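Local coordinates for beta-glucosidase (Saccharopolyspora erythraea D, PDB 5M6G), which probably hydrolyses terminal, non-reducing beta-D-glucosyl residues to release beta-D-glucose, as a member of glycosyl hydrolase family 3, at residues Phe348-Tyr351 and Leu352-Glu355; Ala405-Ala408 and Val409-Ser412; Leu416-Asp419 and Gly420-Leu424. All blocks are in the same frame, centred on the assembly; numbering follows the deposited sequence.

Interaction 1: Phe348-Tyr351 and Leu352-Glu355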
loop_
_atom_site.group_PDB
_atom_site.type_symbol
_atom_site.label_atom_id
_atom_site.label_comp_id
_atom_site.label_asym_id
_atom_site.label_seq_id
_atom_site.Cartn_x
_atom_site.Cartn_y
_atom_site.Cartn_z
ATOM N N PHE A 348 27.023 -4.533 -5.364
ATOM C CA PHE A 348 26.530 -3.248 -5.855
ATOM C C PHE A 348 27.554 -2.145 -5.603
ATOM O O PHE A 348 27.866 -1.349 -6.502
ATOM C CB PHE A 348 25.190 -2.891 -5.202
ATOM C CG PHE A 348 24.632 -1.570 -5.671
ATOM C CD1 PHE A 348 23.886 -1.498 -6.835
ATOM C CD2 PHE A 348 24.884 -0.402 -4.971
ATOM C CE1 PHE A 348 23.392 -0.299 -7.281
ATOM C CE2 PHE A 348 24.391 0.801 -5.410
ATOM C CZ PHE A 348 23.639 0.855 -6.577
ATOM N N ILE A 349 28.096 -2.091 -4.383
ATOM C CA ILE A 349 29.058 -1.046 -4.051
ATOM C C ILE A 349 30.299 -1.162 -4.930
ATOM O O ILE A 349 30.793 -0.159 -5.459
ATOM C CB ILE A 349 29.407 -1.096 -2.552
ATOM C CG1 ILE A 349 28.179 -0.696 -1.719
ATOM C CG2 ILE A 349 30.589 -0.193 -2.263
ATOM C CD1 ILE A 349 28.304 -1.002 -0.241
ATOM N N ASP A 350 30.803 -2.387 -5.123
ATOM C CA ASP A 350 31.982 -2.588 -5.965
ATOM C C ASP A 350 31.717 -2.151 -7.400
ATOM O O ASP A 350 32.544 -1.463 -8.012
ATOM C CB ASP A 350 32.423 -4.052 -5.926
ATOM C CG ASP A 350 33.075 -4.433 -4.603
ATOM O OD1 ASP A 350 33.447 -3.521 -3.841
ATOM O OD2 ASP A 350 33.228 -5.638 -4.335
ATOM N N TYR A 351 30.562 -2.541 -7.954
ATOM C CA TYR A 351 30.217 -2.138 -9.316
ATOM C C TYR A 351 30.133 -0.623 -9.437
ATOM O O TYR A 351 30.662 -0.036 -10.385
ATOM C CB TYR A 351 28.887 -2.764 -9.746
ATOM C CG TYR A 351 28.949 -4.215 -10.172
ATOM C CD1 TYR A 351 30.152 -4.916 -10.193
ATOM C CD2 TYR A 351 27.792 -4.886 -10.548
ATOM C CE1 TYR A 351 30.192 -6.249 -10.580
ATOM C CE2 TYR A 351 27.820 -6.213 -10.933
ATOM C CZ TYR A 351 29.020 -6.889 -10.952
ATOM O OH TYR A 351 29.035 -8.205 -11.341
ATOM N N LEU A 352 29.436 0.028 -8.501
ATOM C CA LEU A 352 29.255 1.471 -8.611
ATOM C C LEU A 352 30.583 2.198 -8.451
ATOM O O LEU A 352 30.835 3.193 -9.138
ATOM C CB LEU A 352 28.237 1.961 -7.579
ATOM C CG LEU A 352 27.793 3.419 -7.724
ATOM C CD1 LEU A 352 27.483 3.774 -9.190
ATOM C CD2 LEU A 352 26.584 3.704 -6.836
ATOM N N ARG A 353 31.445 1.712 -7.552
ATOM C CA ARG A 353 32.765 2.316 -7.398
ATOM C C ARG A 353 33.514 2.315 -8.724
ATOM O O ARG A 353 34.099 3.330 -9.122
ATOM C CB ARG A 353 33.575 1.581 -6.331
ATOM C CG ARG A 353 34.862 2.331 -5.953
ATOM C CD ARG A 353 35.821 1.477 -5.146
ATOM N NE ARG A 353 35.290 1.164 -3.821
ATOM C CZ ARG A 353 34.845 -0.035 -3.455
ATOM N NH1 ARG A 353 34.875 -1.050 -4.311
ATOM N NH2 ARG A 353 34.391 -0.223 -2.225
ATOM N N ALA A 354 33.489 1.179 -9.433
ATOM C CA ALA A 354 34.185 1.085 -10.715
ATOM C C ALA A 354 33.574 2.018 -11.753
ATOM O O ALA A 354 34.295 2.610 -12.558
ATOM C CB ALA A 354 34.173 -0.354 -11.224
ATOM N N GLU A 355 32.243 2.149 -11.767
ATOM C CA GLU A 355 31.616 3.089 -12.690
ATOM C C GLU A 355 32.062 4.515 -12.400
ATOM O O GLU A 355 32.321 5.300 -13.322
ATOM C CB GLU A 355 30.090 2.991 -12.604
ATOM C CG GLU A 355 29.516 1.663 -13.067
ATOM C CD GLU A 355 29.899 1.324 -14.495
ATOM O OE1 GLU A 355 29.698 2.174 -15.394
ATOM O OE2 GLU A 355 30.416 0.209 -14.712
HETATM O O HOH W 1 35.155 -1.525 -7.179
HETATM O O HOH W 2 33.500 -2.935 -1.216
HETATM O O HOH W 3 30.952 -1.446 -12.665
#

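Interaction 2: Ala405-Ala408 and Val409-Ser412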
loop_
_atom_site.group_PDB
_atom_site.type_symbol
_atom_site.label_atom_id
_atom_site.label_comp_id
_atom_site.label_asym_id
_atom_site.label_seq_id
_atom_site.Cartn_x
_atom_site.Cartn_y
_atom_site.Cartn_z
ATOM N N ALA A 405 -10.255 2.882 12.030
ATOM C CA ALA A 405 -10.306 1.901 10.958
ATOM C C ALA A 405 -11.741 1.473 10.685
ATOM O O ALA A 405 -12.153 1.366 9.528
ATOM C CB ALA A 405 -9.451 0.693 11.319
ATOM N N ARG A 406 -12.507 1.216 11.748
ATOM C CA ARG A 406 -13.915 0.865 11.599
ATOM C C ARG A 406 -14.681 1.951 10.853
ATOM O O ARG A 406 -15.574 1.656 10.044
ATOM C CB ARG A 406 -14.518 0.627 12.987
ATOM C CG ARG A 406 -15.950 0.121 12.982
ATOM C CD ARG A 406 -16.447 -0.103 14.403
ATOM N NE ARG A 406 -17.856 -0.500 14.413
ATOM C CZ ARG A 406 -18.580 -0.671 15.517
ATOM N NH1 ARG A 406 -18.027 -0.473 16.700
ATOM N NH2 ARG A 406 -19.859 -1.024 15.439
ATOM N N GLN A 407 -14.365 3.216 11.125
ATOM C CA GLN A 407 -15.037 4.288 10.408
ATOM C C GLN A 407 -14.675 4.247 8.926
ATOM O O GLN A 407 -15.527 4.492 8.064
ATOM C CB GLN A 407 -14.694 5.642 11.045
ATOM C CG GLN A 407 -15.388 6.844 10.379
ATOM C CD GLN A 407 -16.908 6.816 10.530
ATOM O OE1 GLN A 407 -17.441 6.220 11.469
ATOM N NE2 GLN A 407 -17.609 7.467 9.604
ATOM N N ALA A 408 -13.428 3.879 8.611
ATOM C CA ALA A 408 -13.034 3.746 7.210
ATOM C C ALA A 408 -13.722 2.554 6.556
ATOM O O ALA A 408 -14.134 2.631 5.392
ATOM C CB ALA A 408 -11.513 3.616 7.099
ATOM N N VAL A 409 -13.859 1.439 7.287
ATOM C CA VAL A 409 -14.629 0.311 6.768
ATOM C C VAL A 409 -16.035 0.763 6.394
ATOM O O VAL A 409 -16.501 0.530 5.270
ATOM C CB VAL A 409 -14.667 -0.838 7.794
ATOM C CG1 VAL A 409 -15.614 -1.952 7.298
ATOM C CG2 VAL A 409 -13.258 -1.373 8.052
ATOM N N ARG A 410 -16.723 1.429 7.330
ATOM C CA ARG A 410 -18.079 1.926 7.092
ATOM C C ARG A 410 -18.151 2.739 5.809
ATOM O O ARG A 410 -18.962 2.464 4.918
ATOM C CB ARG A 410 -18.541 2.808 8.256
ATOM C CG ARG A 410 -18.935 2.108 9.507
ATOM C CD ARG A 410 -19.094 3.126 10.624
ATOM N NE ARG A 410 -19.031 2.479 11.928
ATOM C CZ ARG A 410 -18.450 3.014 12.994
ATOM N NH1 ARG A 410 -17.876 4.209 12.912
ATOM N NH2 ARG A 410 -18.442 2.351 14.142
ATOM N N GLU A 411 -17.314 3.770 5.718
ATOM C CA GLU A 411 -17.419 4.710 4.615
ATOM C C GLU A 411 -16.968 4.105 3.292
ATOM O O GLU A 411 -17.338 4.624 2.236
ATOM C CB GLU A 411 -16.615 5.975 4.941
ATOM C CG GLU A 411 -17.173 6.742 6.145
ATOM C CD GLU A 411 -16.459 8.067 6.401
ATOM O OE1 GLU A 411 -16.016 8.715 5.427
ATOM O OE2 GLU A 411 -16.346 8.458 7.582
ATOM N N SER A 412 -16.193 3.015 3.322
ATOM C CA SER A 412 -15.713 2.408 2.089
ATOM C C SER A 412 -16.759 1.520 1.428
ATOM O O SER A 412 -16.626 1.218 0.235
ATOM C CB SER A 412 -14.444 1.594 2.356
ATOM O OG SER A 412 -14.718 0.424 3.112
#

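Interaction 3: Leu416-Asp419 and Gly420-Leu424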
loop_
_atom_site.group_PDB
_atom_site.type_symbol
_atom_site.label_atom_id
_atom_site.label_comp_id
_atom_site.label_asym_id
_atom_site.label_seq_id
_atom_site.Cartn_x
_atom_site.Cartn_y
_atom_site.Cartn_z
ATOM N N LEU A 416 -24.741 -1.135 -4.103
ATOM C CA LEU A 416 -24.919 -1.189 -5.544
ATOM C C LEU A 416 -26.294 -1.667 -5.985
ATOM O O LEU A 416 -26.744 -1.292 -7.073
ATOM C CB LEU A 416 -23.855 -2.098 -6.166
ATOM C CG LEU A 416 -22.422 -1.598 -5.994
ATOM C CD1 LEU A 416 -21.410 -2.679 -6.395
ATOM C CD2 LEU A 416 -22.206 -0.288 -6.775
ATOM N N ARG A 417 -26.953 -2.507 -5.188
ATOM C CA ARG A 417 -28.316 -2.943 -5.458
ATOM C C ARG A 417 -29.003 -3.148 -4.123
ATOM O O ARG A 417 -28.374 -3.605 -3.164
ATOM C CB ARG A 417 -28.379 -4.247 -6.264
ATOM C CG ARG A 417 -27.936 -4.123 -7.717
ATOM C CD ARG A 417 -29.061 -3.587 -8.610
ATOM N NE ARG A 417 -28.586 -3.365 -9.969
ATOM C CZ ARG A 417 -28.578 -4.300 -10.911
ATOM N NH1 ARG A 417 -29.028 -5.519 -10.629
ATOM N NH2 ARG A 417 -28.122 -4.026 -12.127
ATOM N N ASN A 418 -30.286 -2.806 -4.063
ATOM C CA ASN A 418 -31.059 -3.043 -2.847
ATOM C C ASN A 418 -32.536 -2.975 -3.190
ATOM O O ASN A 418 -33.028 -1.907 -3.563
ATOM C CB ASN A 418 -30.714 -2.011 -1.780
ATOM C CG ASN A 418 -31.472 -2.238 -0.502
ATOM O OD1 ASN A 418 -31.897 -3.358 -0.216
ATOM N ND2 ASN A 418 -31.644 -1.180 0.279
ATOM N N ASP A 419 -33.248 -4.090 -3.051
ATOM C CA ASP A 419 -34.686 -4.084 -3.294
ATOM C C ASP A 419 -35.487 -3.768 -2.043
ATOM O O ASP A 419 -36.719 -3.757 -2.096
ATOM C CB ASP A 419 -35.132 -5.423 -3.892
ATOM C CG ASP A 419 -35.028 -6.579 -2.911
ATOM O OD1 ASP A 419 -34.563 -6.370 -1.771
ATOM O OD2 ASP A 419 -35.411 -7.712 -3.288
ATOM N N GLY A 420 -34.821 -3.509 -0.923
ATOM C CA GLY A 420 -35.511 -3.223 0.317
ATOM C C GLY A 420 -35.062 -4.122 1.444
ATOM O O GLY A 420 -35.346 -3.844 2.610
ATOM N N VAL A 421 -34.360 -5.210 1.109
ATOM C CA VAL A 421 -33.877 -6.119 2.140
ATOM C C VAL A 421 -32.938 -5.395 3.099
ATOM O O VAL A 421 -32.920 -5.690 4.305
ATOM C CB VAL A 421 -33.219 -7.362 1.498
ATOM C CG1 VAL A 421 -32.064 -6.961 0.571
ATOM C CG2 VAL A 421 -32.756 -8.346 2.573
ATOM N N LEU A 422 -32.188 -4.409 2.607
ATOM C CA LEU A 422 -31.302 -3.634 3.478
ATOM C C LEU A 422 -31.946 -2.287 3.794
ATOM O O LEU A 422 -32.646 -1.722 2.953
ATOM C CB LEU A 422 -29.922 -3.438 2.826
ATOM C CG LEU A 422 -29.062 -4.694 2.631
ATOM C CD1 LEU A 422 -27.675 -4.332 2.074
ATOM C CD2 LEU A 422 -28.924 -5.469 3.929
ATOM N N PRO A 423 -31.730 -1.774 5.014
ATOM C CA PRO A 423 -30.953 -2.402 6.091
ATOM C C PRO A 423 -31.693 -3.552 6.768
ATOM O O PRO A 423 -32.920 -3.552 6.829
ATOM C CB PRO A 423 -30.727 -1.256 7.083
ATOM C CG PRO A 423 -31.851 -0.323 6.846
ATOM C CD PRO A 423 -32.206 -0.429 5.384
ATOM N N LEU A 424 -30.937 -4.527 7.256
ATOM C CA LEU A 424 -31.519 -5.611 8.030
ATOM C C LEU A 424 -31.928 -5.109 9.406
ATOM O O LEU A 424 -31.223 -4.311 10.031
ATOM C CB LEU A 424 -30.519 -6.757 8.178
ATOM C CG LEU A 424 -30.020 -7.417 6.894
ATOM C CD1 LEU A 424 -28.876 -8.368 7.225
ATOM C CD2 LEU A 424 -31.145 -8.128 6.156
#

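Interaction 1: Phe348-Tyr351 and Leu352-Glu355
Asp350 and Arg353 run alongside each other on helix 345-357, joined by a salt bridge in which Arg353 NH1 donates to Asp350 OD1 at 2.9 Å. The carboxylate oxygen meets the guanidinium rim almost in its plane, while NH1 reaches it on the anti side, 32° out of the carboxylate plane. A bend at chi3 (-67°) folds the arginine back along the preceding turn, leaving NH2 3.8 Å from Ile349 CG2. Two waters broaden the link. One joins Arg353 NH1 to Asp350 O, and another runs from Arg353 NH2 to Asp350 OD1. On another side of the helix, Leu352 CD2 touches Phe348 CE2 at 3.9 Å, the two side chains leaving the helix in a common direction. Successive backbone bonds, from Leu352 N to Phe348 O through Glu355 N to Tyr351 O, set the spacing. Further out, Phe348 meets the ring of Phe339 in strand 339-341, so the helix packs on the strand preceding it in the TIM-barrel domain. Arg353 NE has a salt bridge to Asp61, and Glu355 pairs with Arg329 and Arg360. The carboxylates of Asp350 and Asp61 probably balance the charge of Arg353 and, with the two waters, fix the orientation of its guanidinium.

Interaction 2: Ala405-Ala408 and Val409-Ser412
Gln407 NE2 donates to Glu411 OE2 at 2.6 Å along a nearly straight line, the N-H...O angle being 171°. This is an i to i+4 side-chain bond on the alpha-helix 399-412, which lies between helices 146-152 and 155-170 of the N-terminal domain and helix 567-573 of the C-terminal domain. The acceptor lies in the amide plane of Gln407, and Glu411 uses its anti lone pair, with the two flat groups turned steeply against each other. The glutamine gets there by a bend at chi2 (65°), which also places its OE1 toward Arg410. Arg410 NH1 donates to that OE1 in a bent bond, modelled at an implausibly short 2.5 Å, so the length is doubtful. The pair is consistent with the amide being placed this way round, the firmer evidence being NE2 to Glu411 OE2. Arg406 is extended throughout, and Arg410 NH2 lies over one face of its guanidinium, off toward the rim. The 2.9 Å between Arg410 NH2 and Arg406 NE is a close approach of two donors and not a hydrogen bond, probably tolerated because NE of each arginine forms a salt bridge to Asp571 OD2; on the glutamate side, Glu411 OE1 is hydrogen-bonded to Asn154. Ala408 packs on Leu149, Leu157 and Ile161 of helices 146-152 and 155-170, while Val409 meets Val569 and brings its CG2 to 3.3 Å from Ala405 O. Further along, Ser412 N donates to Ala408 O in a clearly bent bond. Its hydroxyl, turned between the backbone N and the carbonyl carbon (chi1 70°), folds back so that Ser412 OG donates to Val409 O at 2.8 Å.

Interaction 3: Leu416-Asp419 and Gly420-Leu424
Two successive Asx turns bend the chain here, the first built on Asn418 and the second on Asp419. In the first, Gly420 N donates to Asn418 OD1 at 3.0 Å from above the carbonyl plane, away from a lone pair. Leu422 N reaches the same oxygen, also at 3.0 Å, from the opposite face and much nearer the plane, so two backbone donors grip one atom from both sides. The other end of the amide is used as well: Asn418 ND2 donates to Leu422 O at 2.9 Å, with that oxygen close to the amide plane. The side-chain amide therefore binds both the N-H and the C=O of a single residue, much as a peptide group of a neighbouring strand would. CG stands opposite the backbone N (chi1 -179°), which extends the side chain across the turn to Leu422. Asn418 ends strand 414-418, an outermost strand of the mixed sheet in the C-terminal domain, running antiparallel to strand 555-560; just before it Leu416 and Arg417 both face Leu556 in a classic beta bulge. Replacing Asn418 by an alanine is likely to leave the N-H groups of Gly420 and Leu422 without their shared acceptor and Leu422 O without its donor, setting the turn free to shift. In the second Asx turn Val421 N donates to Asp419 OD1 at 3.1 Å, and Asp419 OD2 takes a hydrogen bond from Asn554 ND2. Gly420 has a positive phi of 126°, where a CB would run into Asp419 O, so the backbone calls for glycine. Val421 and Leu422 turn apolar groups to the sheet and pack on Ala555 and Val535, with Val421 CG1 also 3.5 Å from Asp419 OD1.

Interactions 1 and 2 are both single helix segments, partly buried, with one side against the protein and charged side chains on another; interaction 3 is a surface turn without helix. Interaction 1 belongs to the barrel domain, while interaction 3 lies in the C-terminal domain, with centres about 63 Å apart on opposite sides of the chain's centre. Interaction 2 falls between the domains' elements, and its helix runs almost directly into the strand that opens interaction 3, their centres about 19 Å apart. The chemistry follows: water-assisted ion pairing at interaction 1, a chain of side-chain bonds shared with both domains at interaction 2, and side-chain amide and carboxylate bonds to backbone groups in Asx turns at interaction 3.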